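Local coordinates for putative tetR-family transcriptional regulatory protein (Streptomyces coelicolor, PDB 2DG8), which probably regulates transcription as a TetR-family dimer, with an N-terminal helix-turn-helix domain expected to bind operator DNA and a helical C-terminal domain, at residues R102-V105 with L106-L110; G62-T65 with D66-V69; A168-L171 with E172-R176. One frame throughout, in Å; residues are numbered along the deposited sequence.

Contact 1: residues R102-V105 with L106-L110; sequences RDLV and LTQEL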
loop_
_atom_site.group_PDB
_atom_site.type_symbol
_atom_site.label_atom_id
_atom_site.label_comp_id
_atom_site.label_asym_id
_atom_site.label_seq_id
_atom_site.Cartn_x
_atom_site.Cartn_y
_atom_site.Cartn_z
ATOM N N ARG A 102 -6.193 -11.324 -5.761
ATOM C CA ARG A 102 -4.985 -12.070 -5.397
ATOM C C ARG A 102 -3.759 -11.179 -5.595
ATOM O O ARG A 102 -2.874 -11.134 -4.748
ATOM C CB ARG A 102 -4.857 -13.323 -6.269
ATOM C CG ARG A 102 -3.502 -14.019 -6.206
ATOM C CD ARG A 102 -3.135 -14.567 -7.579
ATOM N NE ARG A 102 -1.840 -15.245 -7.603
ATOM C CZ ARG A 102 -1.595 -16.412 -7.016
ATOM N NH1 ARG A 102 -0.383 -16.950 -7.092
ATOM N NH2 ARG A 102 -2.562 -17.047 -6.359
ATOM N N ASP A 103 -3.711 -10.469 -6.717
ATOM C CA ASP A 103 -2.593 -9.578 -6.993
ATOM C C ASP A 103 -2.558 -8.403 -6.006
ATOM O O ASP A 103 -1.489 -8.007 -5.528
ATOM C CB ASP A 103 -2.667 -9.078 -8.437
ATOM C CG ASP A 103 -2.323 -10.170 -9.447
ATOM O OD1 ASP A 103 -2.442 -9.927 -10.669
ATOM O OD2 ASP A 103 -1.923 -11.276 -9.011
ATOM N N LEU A 104 -3.727 -7.853 -5.692
ATOM C CA LEU A 104 -3.809 -6.749 -4.743
ATOM C C LEU A 104 -3.281 -7.206 -3.380
ATOM O O LEU A 104 -2.512 -6.502 -2.736
ATOM C CB LEU A 104 -5.261 -6.280 -4.605
ATOM C CG LEU A 104 -5.580 -5.277 -3.497
ATOM C CD1 LEU A 104 -4.881 -3.935 -3.765
ATOM C CD2 LEU A 104 -7.099 -5.103 -3.418
ATOM N N VAL A 105 -3.708 -8.387 -2.944
ATOM C CA VAL A 105 -3.270 -8.933 -1.658
ATOM C C VAL A 105 -1.759 -9.207 -1.630
ATOM O O VAL A 105 -1.082 -8.879 -0.653
ATOM C CB VAL A 105 -4.055 -10.247 -1.322
ATOM C CG1 VAL A 105 -3.484 -10.917 -0.074
ATOM C CG2 VAL A 105 -5.523 -9.926 -1.111
ATOM N N LEU A 106 -1.225 -9.792 -2.702
ATOM C CA LEU A 106 0.211 -10.088 -2.764
ATOM C C LEU A 106 0.999 -8.781 -2.773
ATOM O O LEU A 106 2.065 -8.673 -2.157
ATOM C CB LEU A 106 0.533 -10.929 -4.004
ATOM C CG LEU A 106 0.011 -12.384 -3.973
ATOM C CD1 LEU A 106 0.287 -13.090 -5.313
ATOM C CD2 LEU A 106 0.682 -13.141 -2.826
ATOM N N THR A 107 0.468 -7.779 -3.462
ATOM C CA THR A 107 1.123 -6.485 -3.500
ATOM C C THR A 107 1.194 -5.937 -2.073
ATOM O O THR A 107 2.245 -5.499 -1.616
ATOM C CB THR A 107 0.340 -5.463 -4.380
ATOM O OG1 THR A 107 0.266 -5.939 -5.725
ATOM C CG2 THR A 107 1.032 -4.121 -4.379
ATOM N N GLN A 108 0.071 -5.964 -1.366
ATOM C CA GLN A 108 0.060 -5.443 -0.002
ATOM C C GLN A 108 0.904 -6.282 0.957
ATOM O O GLN A 108 1.514 -5.742 1.880
ATOM C CB GLN A 108 -1.380 -5.323 0.512
ATOM C CG GLN A 108 -2.240 -4.375 -0.330
ATOM C CD GLN A 108 -1.640 -2.976 -0.444
ATOM O OE1 GLN A 108 -1.686 -2.359 -1.502
ATOM N NE2 GLN A 108 -1.087 -2.473 0.648
ATOM N N GLU A 109 0.947 -7.595 0.753
ATOM C CA GLU A 109 1.763 -8.438 1.629
ATOM C C GLU A 109 3.209 -8.004 1.467
ATOM O O GLU A 109 3.915 -7.790 2.450
ATOM C CB GLU A 109 1.627 -9.926 1.261
ATOM C CG GLU A 109 0.345 -10.584 1.749
ATOM C CD GLU A 109 0.338 -10.846 3.256
ATOM O OE1 GLU A 109 1.394 -10.681 3.901
ATOM O OE2 GLU A 109 -0.720 -11.236 3.799
ATOM N N LEU A 110 3.643 -7.857 0.219
ATOM C CA LEU A 110 5.015 -7.456 -0.047
ATOM C C LEU A 110 5.364 -6.129 0.610
ATOM O O LEU A 110 6.416 -5.999 1.233
ATOM C CB LEU A 110 5.276 -7.362 -1.555
ATOM C CG LEU A 110 6.655 -6.798 -1.897
ATOM C CD1 LEU A 110 7.730 -7.598 -1.190
ATOM C CD2 LEU A 110 6.866 -6.824 -3.400
#
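Helix 101-116, part of the all-helical TetR-type C-terminal domain, is here followed over two turns, in which Leu106 meets the Arg102 side chain and the Thr107 hydroxyl meets the Asp103 carbonyl. The hydroxyl of Thr107 folds back on its own helix: OG1 donates to Asp103 O at 2.7 Å, while Thr107 N donates to the same oxygen at 2.9 Å. The two donors reach that carbonyl from opposite faces of its plane, OG1 standing 37° out of it, so one oxygen is gripped twice by one residue. With chi1 at -61° the hydroxyl lies beside the backbone N, the position from which it can reach back one turn, and its proton is committed to Asp103 O.

Leu106 brings CD1 over one face of the Arg102 guanidinium, 3.8 Å from NE, and the leucine branch passes at a slant across the arginine chain; CD1 also lies 4.0 Å from Arg102 CG. The charged end itself is directed elsewhere, to Asp20 of helix 10-25, and the Asp103 carboxylate turns to His67. Further along, a chi1 of -78° puts Glu109 CG beside its own backbone N, 3.3 Å from Val105 O; the chain then bends at chi2, and OE2 forms a salt bridge with Arg116 of the second subunit. Leu104 and Gln108 line the same side, with Leu104 CD1 and Gln108 OE1 4.2 Å apart, and both also pack on the second subunit.

A threonine hydroxyl returned to the i-4 carbonyl is a familiar intrahelical motif, set here in a TetR-type fold, on a helix packed between N-terminal helix 10-25 on one side and the second subunit on another.

Contact 2: residues G62-T65 with D66-V69; sequences GRFT and DHIV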
loop_
_atom_site.group_PDB
_atom_site.type_symbol
_atom_site.label_atom_id
_atom_site.label_comp_id
_atom_site.label_asym_id
_atom_site.label_seq_id
_atom_site.Cartn_x
_atom_site.Cartn_y
_atom_site.Cartn_z
ATOM N N GLY A 62 9.712 -12.004 -6.122
ATOM C CA GLY A 62 10.404 -11.505 -7.292
ATOM C C GLY A 62 9.617 -11.970 -8.503
ATOM O O GLY A 62 9.501 -11.247 -9.488
ATOM N N ARG A 63 9.079 -13.186 -8.430
ATOM C CA ARG A 63 8.275 -13.724 -9.523
ATOM C C ARG A 63 6.982 -12.913 -9.668
ATOM O O ARG A 63 6.562 -12.596 -10.787
ATOM C CB ARG A 63 7.904 -15.188 -9.270
ATOM C CG ARG A 63 6.893 -15.698 -10.274
ATOM C CD ARG A 63 5.998 -16.792 -9.716
ATOM N NE ARG A 63 6.566 -18.123 -9.882
ATOM C CZ ARG A 63 5.933 -19.130 -10.480
ATOM N NH1 ARG A 63 4.708 -18.952 -10.970
ATOM N NH2 ARG A 63 6.525 -20.308 -10.597
ATOM N N PHE A 64 6.336 -12.613 -8.539
ATOM C CA PHE A 64 5.104 -11.819 -8.556
ATOM C C PHE A 64 5.432 -10.438 -9.126
ATOM O O PHE A 64 4.669 -9.859 -9.893
ATOM C CB PHE A 64 4.527 -11.665 -7.142
ATOM C CG PHE A 64 3.423 -10.657 -7.059
ATOM C CD1 PHE A 64 3.665 -9.376 -6.572
ATOM C CD2 PHE A 64 2.148 -10.966 -7.536
ATOM C CE1 PHE A 64 2.652 -8.414 -6.564
ATOM C CE2 PHE A 64 1.130 -10.009 -7.535
ATOM C CZ PHE A 64 1.385 -8.733 -7.047
ATOM N N THR A 65 6.592 -9.932 -8.747
ATOM C CA THR A 65 7.073 -8.638 -9.208
ATOM C C THR A 65 7.241 -8.615 -10.731
ATOM O O THR A 65 6.819 -7.664 -11.395
ATOM C CB THR A 65 8.398 -8.297 -8.474
ATOM O OG1 THR A 65 8.114 -7.316 -7.466
ATOM C CG2 THR A 65 9.479 -7.803 -9.429
ATOM N N ASP A 66 7.829 -9.671 -11.283
ATOM C CA ASP A 66 8.032 -9.777 -12.730
ATOM C C ASP A 66 6.689 -9.712 -13.450
ATOM O O ASP A 66 6.558 -9.097 -14.510
ATOM C CB ASP A 66 8.723 -11.106 -13.073
ATOM C CG ASP A 66 10.196 -11.128 -12.681
ATOM O OD1 ASP A 66 10.797 -12.226 -12.675
ATOM O OD2 ASP A 66 10.761 -10.053 -12.390
ATOM N N HIS A 67 5.696 -10.361 -12.855
ATOM C CA HIS A 67 4.336 -10.432 -13.392
ATOM C C HIS A 67 3.648 -9.071 -13.539
ATOM O O HIS A 67 3.091 -8.762 -14.594
ATOM C CB HIS A 67 3.496 -11.358 -12.493
ATOM C CG HIS A 67 2.018 -11.179 -12.645
ATOM N ND1 HIS A 67 1.324 -11.594 -13.762
ATOM C CD2 HIS A 67 1.101 -10.621 -11.818
ATOM C CE1 HIS A 67 0.045 -11.300 -13.616
ATOM N NE2 HIS A 67 -0.118 -10.709 -12.445
ATOM N N ILE A 68 3.685 -8.261 -12.486
ATOM C CA ILE A 68 3.056 -6.948 -12.527
ATOM C C ILE A 68 3.816 -6.022 -13.469
ATOM O O ILE A 68 3.211 -5.221 -14.189
ATOM C CB ILE A 68 2.973 -6.325 -11.114
ATOM C CG1 ILE A 68 2.128 -7.228 -10.205
ATOM C CG2 ILE A 68 2.315 -4.952 -11.178
ATOM C CD1 ILE A 68 0.669 -7.359 -10.639
ATOM N N VAL A 69 5.141 -6.140 -13.472
ATOM C CA VAL A 69 5.963 -5.331 -14.361
ATOM C C VAL A 69 5.551 -5.629 -15.799
ATOM O O VAL A 69 5.495 -4.737 -16.643
ATOM C CB VAL A 69 7.463 -5.656 -14.182
ATOM C CG1 VAL A 69 8.268 -5.139 -15.375
ATOM C CG2 VAL A 69 7.973 -5.017 -12.893
#
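Phe64, with CG anti to its amide nitrogen (chi1 169°), and Ile68, whose CG1 sits beside its own N (chi1 -61°), are turned so that aromatic ring and methylene meet one helical turn apart. Ile68 CG1 lies over one face of the ring, 4.0 Å from the centroid and 28° off the normal, which meets the geometry of a CH-pi contact. The approach is off-centre: CZ is the nearest ring atom to CG1, at 3.6 Å, and Ile68 CD1 follows at 3.9 Å from the same CZ. Beneath them the backbone continues without a break, Ile68 N donating to Phe64 O at 3.2 Å.

The pair belongs to helix 53-77, the long helix that in TetR-type regulators joins the helix-turn-helix domain to the C-terminal body. Phe64 also packs against Leu106 and Thr107 of helix 101-116, whereas Ile68 reaches both that helix and Trp127 of helix 121-135. The CH-pi pair therefore sits where three helices meet.

His67 CD2 also approaches the Phe64 ring, 4.3 Å from CE2, while the imidazole NE2 is taken up by Asp103. Asp66 lies against the opening turn of the segment: its N donates to Gly62 O at 2.9 Å, and its OD2, paired in a salt bridge with Arg130, is also 3.9 Å from Thr65 CG2. Val69 packs its CG2 branch 3.3 Å from Thr65 O, and both residues also touch Trp127.

Contact 3: residues A168-L171 with E172-R176; sequences ALTL and EAIAR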
loop_
_atom_site.group_PDB
_atom_site.type_symbol
_atom_site.label_atom_id
_atom_site.label_comp_id
_atom_site.label_asym_id
_atom_site.label_seq_id
_atom_site.Cartn_x
_atom_site.Cartn_y
_atom_site.Cartn_z
ATOM N N ALA A 168 -12.552 9.064 -15.794
ATOM C CA ALA A 168 -12.336 10.471 -16.141
ATOM C C ALA A 168 -11.416 11.127 -15.111
ATOM O O ALA A 168 -10.490 11.858 -15.460
ATOM C CB ALA A 168 -13.672 11.218 -16.207
ATOM N N LEU A 169 -11.674 10.860 -13.838
ATOM C CA LEU A 169 -10.857 11.402 -12.760
ATOM C C LEU A 169 -9.445 10.821 -12.854
ATOM O O LEU A 169 -8.467 11.522 -12.637
ATOM C CB LEU A 169 -11.493 11.054 -11.407
ATOM C CG LEU A 169 -10.930 11.647 -10.110
ATOM C CD1 LEU A 169 -9.624 10.960 -9.748
ATOM C CD2 LEU A 169 -10.748 13.141 -10.270
ATOM N N THR A 170 -9.341 9.535 -13.176
ATOM C CA THR A 170 -8.037 8.896 -13.305
ATOM C C THR A 170 -7.273 9.520 -14.482
ATOM O O THR A 170 -6.102 9.870 -14.367
ATOM C CB THR A 170 -8.162 7.361 -13.551
ATOM O OG1 THR A 170 -8.764 6.726 -12.408
ATOM C CG2 THR A 170 -6.769 6.743 -13.780
ATOM N N LEU A 171 -7.953 9.677 -15.607
ATOM C CA LEU A 171 -7.322 10.235 -16.790
ATOM C C LEU A 171 -6.862 11.673 -16.579
ATOM O O LEU A 171 -5.807 12.064 -17.065
ATOM C CB LEU A 171 -8.286 10.150 -17.971
ATOM C CG LEU A 171 -7.638 10.283 -19.344
ATOM C CD1 LEU A 171 -6.592 9.176 -19.549
ATOM C CD2 LEU A 171 -8.728 10.208 -20.405
ATOM N N GLU A 172 -7.642 12.459 -15.841
ATOM C CA GLU A 172 -7.272 13.850 -15.583
ATOM C C GLU A 172 -6.006 13.958 -14.731
ATOM O O GLU A 172 -5.129 14.764 -15.018
ATOM C CB GLU A 172 -8.410 14.606 -14.881
ATOM C CG GLU A 172 -8.190 16.115 -14.856
ATOM C CD GLU A 172 -9.285 16.866 -14.125
ATOM O OE1 GLU A 172 -9.343 16.787 -12.879
ATOM O OE2 GLU A 172 -10.097 17.535 -14.799
ATOM N N ALA A 173 -5.917 13.158 -13.673
ATOM C CA ALA A 173 -4.739 13.199 -12.799
ATOM C C ALA A 173 -3.516 12.837 -13.628
ATOM O O ALA A 173 -2.456 13.459 -13.523
ATOM C CB ALA A 173 -4.897 12.217 -11.637
ATOM N N ILE A 174 -3.670 11.821 -14.463
ATOM C CA ILE A 174 -2.580 11.393 -15.315
ATOM C C ILE A 174 -2.185 12.528 -16.256
ATOM O O ILE A 174 -1.001 12.849 -16.382
ATOM C CB ILE A 174 -2.986 10.132 -16.103
ATOM C CG1 ILE A 174 -3.120 8.956 -15.124
ATOM C CG2 ILE A 174 -1.966 9.836 -17.186
ATOM C CD1 ILE A 174 -3.907 7.773 -15.646
ATOM N N ALA A 175 -3.171 13.154 -16.897
ATOM C CA ALA A 175 -2.877 14.252 -17.813
ATOM C C ALA A 175 -2.137 15.361 -17.082
ATOM O O ALA A 175 -1.165 15.905 -17.594
ATOM C CB ALA A 175 -4.170 14.802 -18.436
ATOM N N ARG A 176 -2.592 15.689 -15.879
ATOM C CA ARG A 176 -1.950 16.736 -15.094
ATOM C C ARG A 176 -0.499 16.408 -14.689
ATOM O O ARG A 176 0.402 17.221 -14.909
ATOM C CB ARG A 176 -2.835 17.066 -13.875
ATOM C CG ARG A 176 -3.911 18.103 -14.234
ATOM C CD ARG A 176 -5.261 17.987 -13.509
ATOM N NE ARG A 176 -5.251 18.455 -12.130
ATOM C CZ ARG A 176 -6.299 19.002 -11.513
ATOM N NH1 ARG A 176 -6.197 19.392 -10.250
ATOM N NH2 ARG A 176 -7.443 19.184 -12.156
#
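Thr170 lays its methyl alongside the end of Ile174, one turn further on, with CG2 and CD1 3.6 Å apart where the two side chains run alongside each other. Ile174 reaches this position with CG1 beside its own backbone N (chi1 -69°), which sets CG1 3.2 Å from Thr170 O; an extended chi2 of 162° then swings CD1 back along the helix to 3.3 Å from that oxygen. The branch therefore lies against the carbonyl that also accepts from Ile174 N at 3.1 Å.

The two branches of Thr170 do different work. Its CG2 is the apolar partner of Ile174, whereas OG1 is hydrogen-bonded to His165 just before the helix and to His94 of helix 82-98. Val93 and Leu154 pack on Thr170, and Val89 on Ile174, so this side of helix 167-177 is applied to helices 82-98 and 141-159.

A different strip of the helix carries charge. Glu172 and Arg176 are four residues apart, and Glu172 OE1 forms a salt bridge with Arg176 NH2 at 3.1 Å. The Glu172 chain runs out extended, with CG anti to its N (chi1 -168°), and OE1 has a weak further bond from Gln146 of the second subunit. Arg176 NH1 in turn donates to Thr143 OG1 and Ile177 O of that subunit. Leu169 and Ala173 pack on the same Gln146.

Chemically, the helix is divided: methyl packing and a histidine-bound hydroxyl hold it to its own chain, while an i to i+4 ion pair, probably pre-orienting the arginine, presents polar groups to the partner subunit.

Contacts 1 and 2 lie on two helices that pack against each other, their centres about 11 Å apart. Phe64, His67 and Ile68 of contact 2 meet Asp103, Leu106 and Thr107 of contact 1: Asp103 OD1 lies 3.0 Å from His67 NE2, a probable hydrogen bond, and the Phe64 ring brings CD2 to 3.6 Å from Leu106 CD1 and CZ to 3.3 Å from Thr107 OG1. Contact 3 stands apart, its centre about 25 Å from that of contact 1 and about 26 Å from that of contact 2, with nearest atoms about 14 Å and about 15 Å away. Contacts 1 and 3 both reach the second subunit, at separate places, whereas no other protein chain touches contact 2.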